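Local coordinates for berberine bridge enzyme-like protein (Arabidopsis thaliana, PDB 5D79) that is a secreted FAD-dependent oxidoreductase of the berberine bridge enzyme family, involved in adaptation to salt stress in Arabidopsis, at residues Ser234-Ile239 and Val508-Arg513; Arg268-Trp273 and Thr288-Ser293; Asn502-Leu507 and Ser525-Asn530. All blocks are in the same frame, centred on the assembly; numbering follows the deposited sequence.

Contact 1: Ser234-Ile239 and Val508-Arg513; sequences SSFGVI and VRVKTR. With FAD (flavin-adenine dinucleotide), chain E.
Behind the adenine pocket of the FAD, Ser235 and Phe236, on the turn that leads into strand 238-248, meet Val510 and Lys511 of helix 504-514. The one hydrogen bond between the two segments runs from Lys511 NZ to Ser235 O, at 3.1 Å; the nitrogen comes in tilted 29° from the carbonyl plane, and CD of the same side chain lies 3.3 Å from Ser235 O. The bend at chi2 (68°) in an otherwise extended lysine swings its end across to that oxygen. The ammonium also forms salt bridges with Asp515 and Asp518 and a hydrogen bond with Phe520 O. Beside it, the Phe236 ring turns its edge to the helix backbone at Lys511: CE1 stands 3.7 Å from Lys511 N, which lies in the plane of the ring, while Val510 CG1 reaches CE1 obliquely at 4.1 Å. A methionine in place of Lys511 removes the charge and would probably leave Asp515 and Asp518 without a shared cation and Ser235 O without this donor. Further along, Gly237 has backbone angles at which a side chain would jam against Phe236 O. The strand then reads the adenine with its backbone: Ile239 N gives a hydrogen bond to N1A of the FAD (3.0 Å), and N6A returns one to Ile239 O (2.8 Å). This complementary pair suits an amino group beside an unprotonated ring nitrogen, while on the far side of the turn the buried lysine charge is met by two carboxylates and two carbonyls.

Contact 2: Arg268-Trp273 and Thr288-Ser293; sequences RIIKKW and TTLERS
Helix 263-276 lies against the large antiparallel sheet here, with Ile270 and Trp273 settling on Thr288 and Leu290 of strand 284-292 in a buried helix-on-sheet contact. The short axes come within 10.9 Å and run roughly opposite ways, at 145°. One turn of helix supplies both of its contact residues, and two strand positions two apart supply the others. Thr288 works with both branches. Its chi1 of -63° places OG1 beside the backbone N and CG2 anti to it, which sends the hydroxyl to Trp273 and the methyl to Ile270. OG1 sits 3.5 Å above one face of the indole, over the five-membered ring and off toward the rim of the whole ring system; its distance to Trp273 NE1 is 3.6 Å. That nitrogen gives its N-H to Ile286 O; the threonine oxygen lies over the face and, buried as it is, has no hydrogen-bond partner in the model. As in berberine bridge enzyme, whose substrate-binding half is built on such a sheet, seven antiparallel strands carry helices laid over them, and strand 284-292 is fourth in the order, between strands 298-306 and 396-402. Tyr425, from strand 425-434 on the far side of 396-402, meets the Trp273 ring edge-to-face. The rest of the contact is aliphatic. Ile270 CG1 touches Thr288 CG2 at 4.1 Å, and further along the strand Ile270 CD1 packs at 3.8 Å against CD2 of Leu290, whose end leans to the helix although its CB does not point there. Helix 378-388 closes in next to this pair, Ile381 touching Ile270 and Leu388 touching Leu290.

Contact 3: Asn502-Leu507 and Ser525-Asn530; sequences NNFERL and SIPLVN
Where helix 504-514 passes the chain's C-terminal tail, the backbones come nearest at Leu507 and Ile526, 7.0 Å between CA atoms, the tail running in an extended, polyproline-like conformation with no regular helix or strand. Ile526 points at the helix and uses two branches. With chi1 at -60°, CG2 stands anti to the backbone N and lies 3.8 Å from Leu507 O and 4.2 Å from Leu507 CB, a methyl resting on the helix backbone as much as on the side chain. The other branch turns back at chi2 (-65°), bringing CD1 obliquely to the Phe504 ring, 4.1 Å from CE1. Phe504 comes out from the helix past Ile526, the two side chains running in opposite directions, until the far end of the ring meets Pro527 coming the other way: Phe504 CZ is 3.7 Å from Pro527 CD and 3.8 Å from Pro527 CG. Both residues of the tail meet the phenyl ring obliquely, Ile526 at its CD1 and CE1, Pro527 at its CE1 and CZ. Phe500 of helix 488-500 touches both Leu507 and Ile526 and extends the same apolar cluster, and Tyr481 touches Pro527. Contacts between the two segments are apolar, and they lay the irregular C-terminal tail back along the last helix, in the berberine and berberine-like region.

Contacts 1 and 3 are neighbours, with centres 9 Å apart, and share helix 504-514, which receives both the C-terminal tail and the turn leading to the adenine-binding strand. They also touch directly, Ser235 OG lying 2.9 Å from Ile526 N and Thr512 OG1 3.0 Å from Val529 N, both probable hydrogen bonds, and their segments alternate along the sequence. Contact 2 sits on the other side of the chain's centre, 40 Å from contact 1 and 37 Å from contact 3 between centres. Its segments fall inside the long loop closed by contact 1. So the last helix and tail return to the FAD-binding part after the chain has built the seven-stranded sheet.

Contact 1: Ser234-Ile239 and Val508-Arg513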
# COMPACT_ATOMS: atom_id res chain seq x y z
N SER A 234 5.52 -5.51 -9.77
CA SER A 234 6.68 -6.40 -9.84
C SER A 234 6.50 -7.55 -10.85
O SER A 234 7.46 -8.23 -11.21
CB SER A 234 7.00 -6.97 -8.45
OG SER A 234 5.93 -7.75 -7.96
N SER A 235 5.26 -7.75 -11.31
CA SER A 235 4.95 -8.80 -12.28
C SER A 235 5.03 -8.34 -13.75
O SER A 235 4.96 -9.17 -14.65
CB SER A 235 3.54 -9.38 -12.01
OG SER A 235 3.47 -10.08 -10.78
N PHE A 236 5.16 -7.04 -13.99
CA PHE A 236 4.90 -6.52 -15.34
C PHE A 236 5.99 -5.63 -15.96
O PHE A 236 5.96 -5.38 -17.17
CB PHE A 236 3.56 -5.76 -15.34
CG PHE A 236 2.38 -6.65 -15.10
CD1 PHE A 236 1.87 -7.44 -16.13
CD2 PHE A 236 1.80 -6.74 -13.85
CE1 PHE A 236 0.80 -8.28 -15.91
CE2 PHE A 236 0.73 -7.59 -13.63
CZ PHE A 236 0.23 -8.36 -14.67
N GLY A 237 6.94 -5.15 -15.16
CA GLY A 237 8.01 -4.32 -15.67
C GLY A 237 8.61 -3.37 -14.65
O GLY A 237 8.44 -3.56 -13.45
N VAL A 238 9.34 -2.37 -15.13
CA VAL A 238 9.77 -1.28 -14.26
C VAL A 238 9.04 -0.01 -14.63
O VAL A 238 9.34 0.62 -15.65
CB VAL A 238 11.28 -1.01 -14.33
CG1 VAL A 238 11.67 0.05 -13.30
CG2 VAL A 238 12.07 -2.29 -14.10
N ILE A 239 8.08 0.37 -13.80
CA ILE A 239 7.29 1.57 -14.03
C ILE A 239 8.14 2.79 -13.68
O ILE A 239 8.65 2.90 -12.56
CB ILE A 239 5.98 1.56 -13.21
CG1 ILE A 239 5.28 0.20 -13.36
CG2 ILE A 239 5.05 2.67 -13.67
CD1 ILE A 239 4.25 -0.08 -12.32
N VAL A 508 -3.04 -12.71 -15.99
CA VAL A 508 -2.22 -13.80 -16.52
C VAL A 508 -2.10 -13.71 -18.04
O VAL A 508 -1.03 -13.94 -18.60
CB VAL A 508 -2.78 -15.18 -16.11
CG1 VAL A 508 -2.36 -16.27 -17.08
CG2 VAL A 508 -2.33 -15.53 -14.70
N ARG A 509 -3.20 -13.36 -18.70
CA ARG A 509 -3.16 -13.15 -20.15
C ARG A 509 -2.24 -11.97 -20.47
O ARG A 509 -1.33 -12.08 -21.31
CB ARG A 509 -4.56 -12.91 -20.71
CG ARG A 509 -5.55 -14.06 -20.49
CD ARG A 509 -4.99 -15.42 -20.87
NE ARG A 509 -6.04 -16.44 -21.01
CZ ARG A 509 -6.45 -17.24 -20.03
NH1 ARG A 509 -5.89 -17.16 -18.82
NH2 ARG A 509 -7.41 -18.12 -20.25
N VAL A 510 -2.45 -10.85 -19.79
CA VAL A 510 -1.61 -9.67 -20.01
C VAL A 510 -0.15 -10.02 -19.70
O VAL A 510 0.75 -9.72 -20.49
CB VAL A 510 -2.07 -8.46 -19.15
CG1 VAL A 510 -1.13 -7.29 -19.35
CG2 VAL A 510 -3.49 -8.05 -19.51
N LYS A 511 0.07 -10.71 -18.58
CA LYS A 511 1.41 -11.16 -18.19
C LYS A 511 2.08 -11.99 -19.29
O LYS A 511 3.27 -11.84 -19.56
CB LYS A 511 1.34 -11.97 -16.90
CG LYS A 511 2.60 -12.73 -16.53
CD LYS A 511 3.76 -11.83 -16.16
CE LYS A 511 4.91 -12.67 -15.60
NZ LYS A 511 6.17 -11.92 -15.34
N THR A 512 1.31 -12.85 -19.94
CA THR A 512 1.87 -13.73 -20.95
C THR A 512 2.26 -12.97 -22.21
O THR A 512 3.25 -13.30 -22.85
CB THR A 512 0.89 -14.87 -21.29
OG1 THR A 512 0.59 -15.58 -20.08
CG2 THR A 512 1.49 -15.84 -22.31
N ARG A 513 1.53 -11.92 -22.55
CA ARG A 513 1.89 -11.14 -23.73
C ARG A 513 3.09 -10.24 -23.46
O ARG A 513 4.07 -10.28 -24.20
CB ARG A 513 0.71 -10.27 -24.21
CG ARG A 513 0.99 -9.52 -25.51
CD ARG A 513 -0.18 -8.65 -25.93
NE ARG A 513 -0.42 -7.53 -25.01
CZ ARG A 513 0.08 -6.31 -25.19
NH1 ARG A 513 0.84 -6.05 -26.25
NH2 ARG A 513 -0.18 -5.35 -24.29
PA FAD E . 8.34 -1.06 -2.26
O1A FAD E . 8.85 -2.11 -1.31
O2A FAD E . 9.43 -0.17 -2.80
O5B FAD E . 7.50 -1.76 -3.44
C5B FAD E . 6.53 -2.77 -3.16
C4B FAD E . 6.27 -3.68 -4.37
O4B FAD E . 6.06 -2.89 -5.52
C3B FAD E . 7.45 -4.60 -4.64
O3B FAD E . 7.02 -5.87 -5.09
C2B FAD E . 8.21 -3.86 -5.72
O2B FAD E . 8.96 -4.73 -6.55
C1B FAD E . 7.11 -3.11 -6.46
N9A FAD E . 7.54 -1.82 -7.06
C8A FAD E . 7.95 -0.67 -6.44
N7A FAD E . 8.22 0.26 -7.39
C5A FAD E . 7.99 -0.28 -8.61
C6A FAD E . 8.11 0.20 -9.91
N6A FAD E . 8.28 1.50 -10.14
N1A FAD E . 7.79 -0.62 -10.98
C2A FAD E . 7.35 -1.90 -10.76
N3A FAD E . 7.24 -2.38 -9.46
C4A FAD E . 7.56 -1.59 -8.41
N1 FAD E . -1.31 0.87 1.60
C2 FAD E . -2.58 1.39 1.46
O2 FAD E . -3.13 1.41 0.35
N3 FAD E . -3.23 1.91 2.57
C4 FAD E . -2.63 1.91 3.82
O4 FAD E . -3.19 2.48 4.75
C4X FAD E . -1.34 1.40 3.95
N5 FAD E . -0.65 1.51 5.15
C5X FAD E . 0.72 1.29 5.17
C6 FAD E . 1.49 1.62 6.29
C7 FAD E . 2.86 1.38 6.30
C7M FAD E . 3.68 1.73 7.51
C8 FAD E . 3.49 0.85 5.17
C8M FAD E . 4.96 0.56 5.16
C9 FAD E . 2.72 0.52 4.06
C9A FAD E . 1.34 0.68 4.07
N10 FAD E . 0.56 0.32 2.98
C10 FAD E . -0.67 0.91 2.82
C1' FAD E . 1.09 -0.64 1.96
C2' FAD E . 1.82 0.04 0.81
O2' FAD E . 0.90 0.79 0.06
C3' FAD E . 2.47 -1.05 -0.03
O3' FAD E . 3.47 -1.68 0.75
C4' FAD E . 3.14 -0.50 -1.26
O4' FAD E . 3.25 -1.51 -2.23
C5' FAD E . 4.55 -0.08 -0.92
O5' FAD E . 5.05 0.73 -1.95
P FAD E . 6.57 1.22 -1.84
O1P FAD E . 7.01 1.82 -3.15
O2P FAD E . 6.75 2.20 -0.71
O3P FAD E . 7.26 -0.18 -1.44

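Contact 2: Arg268-Trp273 and Thr288-Ser293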
# COMPACT_ATOMS: atom_id res chain seq x y z
N ARG A 268 -21.15 -1.40 21.03
CA ARG A 268 -22.47 -0.93 20.61
C ARG A 268 -22.39 -0.04 19.36
O ARG A 268 -23.16 -0.19 18.41
CB ARG A 268 -23.12 -0.18 21.76
CG ARG A 268 -24.53 0.30 21.54
CD ARG A 268 -25.00 1.12 22.74
NE ARG A 268 -24.10 2.23 23.01
CZ ARG A 268 -24.15 3.40 22.38
NH1 ARG A 268 -25.07 3.61 21.45
NH2 ARG A 268 -23.28 4.35 22.68
N ILE A 269 -21.44 0.89 19.40
CA ILE A 269 -21.21 1.88 18.35
C ILE A 269 -20.57 1.26 17.10
O ILE A 269 -20.90 1.63 15.97
CB ILE A 269 -20.32 3.02 18.90
CG1 ILE A 269 -21.09 3.84 19.93
CG2 ILE A 269 -19.77 3.89 17.79
CD1 ILE A 269 -20.23 4.73 20.76
N ILE A 270 -19.67 0.31 17.32
CA ILE A 270 -19.05 -0.40 16.21
C ILE A 270 -20.09 -1.22 15.42
O ILE A 270 -20.08 -1.23 14.19
CB ILE A 270 -17.90 -1.31 16.72
CG1 ILE A 270 -16.72 -0.44 17.23
CG2 ILE A 270 -17.44 -2.25 15.62
CD1 ILE A 270 -15.78 -1.12 18.25
N LYS A 271 -21.00 -1.87 16.14
CA LYS A 271 -22.11 -2.60 15.51
C LYS A 271 -22.92 -1.70 14.58
O LYS A 271 -23.27 -2.10 13.48
CB LYS A 271 -23.04 -3.19 16.57
CG LYS A 271 -22.50 -4.43 17.25
CD LYS A 271 -23.61 -5.14 18.02
CE LYS A 271 -24.68 -5.66 17.08
NZ LYS A 271 -25.95 -5.96 17.80
N LYS A 272 -23.22 -0.48 15.04
CA LYS A 272 -23.94 0.50 14.24
C LYS A 272 -23.10 1.02 13.07
O LYS A 272 -23.62 1.22 11.97
CB LYS A 272 -24.41 1.65 15.12
CG LYS A 272 -24.86 2.89 14.37
CD LYS A 272 -26.11 2.63 13.53
CE LYS A 272 -26.57 3.88 12.78
NZ LYS A 272 -27.16 4.90 13.70
N TRP A 273 -21.80 1.25 13.30
CA TRP A 273 -20.89 1.69 12.24
C TRP A 273 -20.94 0.72 11.06
O TRP A 273 -20.90 1.12 9.91
CB TRP A 273 -19.46 1.82 12.78
CG TRP A 273 -18.38 2.18 11.75
CD1 TRP A 273 -17.94 3.43 11.42
CD2 TRP A 273 -17.58 1.27 10.96
NE1 TRP A 273 -16.94 3.36 10.47
CE2 TRP A 273 -16.71 2.04 10.17
CE3 TRP A 273 -17.55 -0.13 10.84
CZ2 TRP A 273 -15.81 1.47 9.27
CZ3 TRP A 273 -16.64 -0.70 9.95
CH2 TRP A 273 -15.79 0.10 9.18
N THR A 288 -12.66 3.15 11.87
CA THR A 288 -12.63 2.67 13.23
C THR A 288 -11.31 1.94 13.47
O THR A 288 -10.96 1.01 12.73
CB THR A 288 -13.82 1.73 13.54
OG1 THR A 288 -15.06 2.44 13.41
CG2 THR A 288 -13.71 1.14 14.94
N THR A 289 -10.56 2.37 14.47
CA THR A 289 -9.34 1.68 14.81
C THR A 289 -9.40 1.18 16.25
O THR A 289 -9.63 1.94 17.18
CB THR A 289 -8.11 2.58 14.66
OG1 THR A 289 -8.15 3.22 13.38
CG2 THR A 289 -6.82 1.75 14.80
N LEU A 290 -9.19 -0.11 16.41
CA LEU A 290 -9.05 -0.69 17.72
C LEU A 290 -7.57 -0.83 18.05
O LEU A 290 -6.81 -1.41 17.27
CB LEU A 290 -9.75 -2.03 17.77
CG LEU A 290 -11.21 -2.00 17.33
CD1 LEU A 290 -11.82 -3.37 17.57
CD2 LEU A 290 -11.94 -0.96 18.12
N GLU A 291 -7.16 -0.28 19.19
CA GLU A 291 -5.75 -0.22 19.54
C GLU A 291 -5.59 0.23 20.99
O GLU A 291 -6.57 0.55 21.64
CB GLU A 291 -5.01 0.75 18.62
CG GLU A 291 -5.50 2.15 18.80
CD GLU A 291 -4.77 3.14 17.95
OE1 GLU A 291 -3.91 2.71 17.16
OE2 GLU A 291 -5.06 4.34 18.08
N ARG A 292 -4.35 0.25 21.47
CA ARG A 292 -4.05 0.79 22.79
C ARG A 292 -4.11 2.31 22.82
O ARG A 292 -3.83 2.97 21.82
CB ARG A 292 -2.66 0.36 23.27
CG ARG A 292 -2.50 -1.10 23.59
CD ARG A 292 -3.23 -1.51 24.86
NE ARG A 292 -3.21 -2.96 24.97
CZ ARG A 292 -2.29 -3.65 25.64
NH1 ARG A 292 -1.33 -3.00 26.30
NH2 ARG A 292 -2.34 -4.98 25.67
N SER A 293 -4.45 2.84 23.99
CA SER A 293 -4.37 4.27 24.24
C SER A 293 -3.11 4.59 25.04
O SER A 293 -2.44 3.69 25.54
CB SER A 293 -5.61 4.77 24.97
OG SER A 293 -5.73 4.15 26.24

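Contact 3: Asn502-Leu507 and Ser525-Asn530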
# COMPACT_ATOMS: atom_id res chain seq x y z
N ASN A 502 -11.80 -12.38 -9.75
CA ASN A 502 -12.09 -12.70 -11.15
C ASN A 502 -11.16 -12.01 -12.14
O ASN A 502 -11.18 -12.31 -13.34
CB ASN A 502 -13.54 -12.36 -11.48
CG ASN A 502 -14.52 -13.10 -10.59
OD1 ASN A 502 -14.39 -14.30 -10.40
ND2 ASN A 502 -15.49 -12.39 -10.03
N ASN A 503 -10.34 -11.09 -11.64
CA ASN A 503 -9.39 -10.38 -12.48
C ASN A 503 -8.10 -11.15 -12.71
O ASN A 503 -7.26 -10.73 -13.50
CB ASN A 503 -9.05 -9.02 -11.85
CG ASN A 503 -10.15 -8.00 -12.01
OD1 ASN A 503 -10.94 -8.05 -12.97
ND2 ASN A 503 -10.18 -7.02 -11.11
N PHE A 504 -7.94 -12.27 -12.01
CA PHE A 504 -6.68 -13.02 -12.09
C PHE A 504 -6.38 -13.55 -13.50
O PHE A 504 -5.23 -13.48 -13.95
CB PHE A 504 -6.69 -14.18 -11.09
CG PHE A 504 -5.47 -15.07 -11.18
CD1 PHE A 504 -4.23 -14.61 -10.72
CD2 PHE A 504 -5.56 -16.35 -11.70
CE1 PHE A 504 -3.10 -15.42 -10.79
CE2 PHE A 504 -4.44 -17.16 -11.78
CZ PHE A 504 -3.21 -16.70 -11.32
N GLU A 505 -7.39 -14.07 -14.19
CA GLU A 505 -7.17 -14.65 -15.52
C GLU A 505 -6.69 -13.61 -16.52
O GLU A 505 -5.74 -13.86 -17.26
CB GLU A 505 -8.43 -15.34 -16.03
CG GLU A 505 -8.78 -16.61 -15.26
CD GLU A 505 -7.67 -17.68 -15.27
OE1 GLU A 505 -6.91 -17.79 -16.26
OE2 GLU A 505 -7.57 -18.41 -14.26
N ARG A 506 -7.31 -12.43 -16.52
CA ARG A 506 -6.86 -11.36 -17.41
C ARG A 506 -5.40 -10.96 -17.15
O ARG A 506 -4.61 -10.85 -18.08
CB ARG A 506 -7.75 -10.12 -17.30
CG ARG A 506 -7.32 -9.03 -18.26
CD ARG A 506 -8.22 -7.80 -18.28
NE ARG A 506 -7.76 -6.86 -19.30
CZ ARG A 506 -8.23 -5.64 -19.48
NH1 ARG A 506 -9.20 -5.18 -18.71
NH2 ARG A 506 -7.73 -4.87 -20.43
N LEU A 507 -5.06 -10.76 -15.87
CA LEU A 507 -3.69 -10.42 -15.47
C LEU A 507 -2.69 -11.42 -16.05
O LEU A 507 -1.62 -11.03 -16.54
CB LEU A 507 -3.58 -10.37 -13.95
CG LEU A 507 -4.17 -9.13 -13.28
CD1 LEU A 507 -4.47 -9.41 -11.82
CD2 LEU A 507 -3.21 -7.96 -13.43
N SER A 525 4.42 -13.50 -7.74
CA SER A 525 4.10 -12.82 -8.99
C SER A 525 3.06 -13.57 -9.83
O SER A 525 2.83 -14.78 -9.65
CB SER A 525 5.38 -12.58 -9.81
OG SER A 525 6.02 -13.80 -10.13
N ILE A 526 2.41 -12.83 -10.73
CA ILE A 526 1.41 -13.39 -11.64
C ILE A 526 2.10 -14.36 -12.58
O ILE A 526 3.13 -14.02 -13.17
CB ILE A 526 0.71 -12.27 -12.45
CG1 ILE A 526 0.00 -11.27 -11.52
CG2 ILE A 526 -0.25 -12.85 -13.48
CD1 ILE A 526 -1.15 -11.86 -10.73
N PRO A 527 1.56 -15.60 -12.71
CA PRO A 527 2.19 -16.61 -13.56
C PRO A 527 1.82 -16.50 -15.04
O PRO A 527 0.83 -15.87 -15.43
CB PRO A 527 1.64 -17.92 -12.99
CG PRO A 527 0.25 -17.54 -12.57
CD PRO A 527 0.39 -16.14 -12.00
N LEU A 528 2.65 -17.10 -15.88
CA LEU A 528 2.32 -17.25 -17.28
C LEU A 528 1.23 -18.30 -17.45
O LEU A 528 1.07 -19.20 -16.63
CB LEU A 528 3.56 -17.66 -18.09
CG LEU A 528 4.74 -16.72 -18.27
CD1 LEU A 528 5.90 -17.53 -18.82
CD2 LEU A 528 4.42 -15.58 -19.21
N VAL A 529 0.48 -18.17 -18.54
CA VAL A 529 -0.60 -19.08 -18.87
C VAL A 529 -0.10 -20.49 -19.25
O VAL A 529 1.06 -20.68 -19.61
CB VAL A 529 -1.45 -18.49 -20.02
CG1 VAL A 529 -0.85 -18.85 -21.36
CG2 VAL A 529 -2.91 -18.93 -19.92
N ASN A 530 -1.00 -21.48 -19.14
CA ASN A 530 -0.70 -22.86 -19.53
C ASN A 530 -0.88 -23.07 -21.04
O ASN A 530 0.08 -23.31 -21.77
CB ASN A 530 -1.58 -23.85 -18.76
CG ASN A 530 -0.99 -24.27 -17.41
OD1 ASN A 530 0.13 -23.89 -17.05
ND2 ASN A 530 -1.76 -25.05 -16.65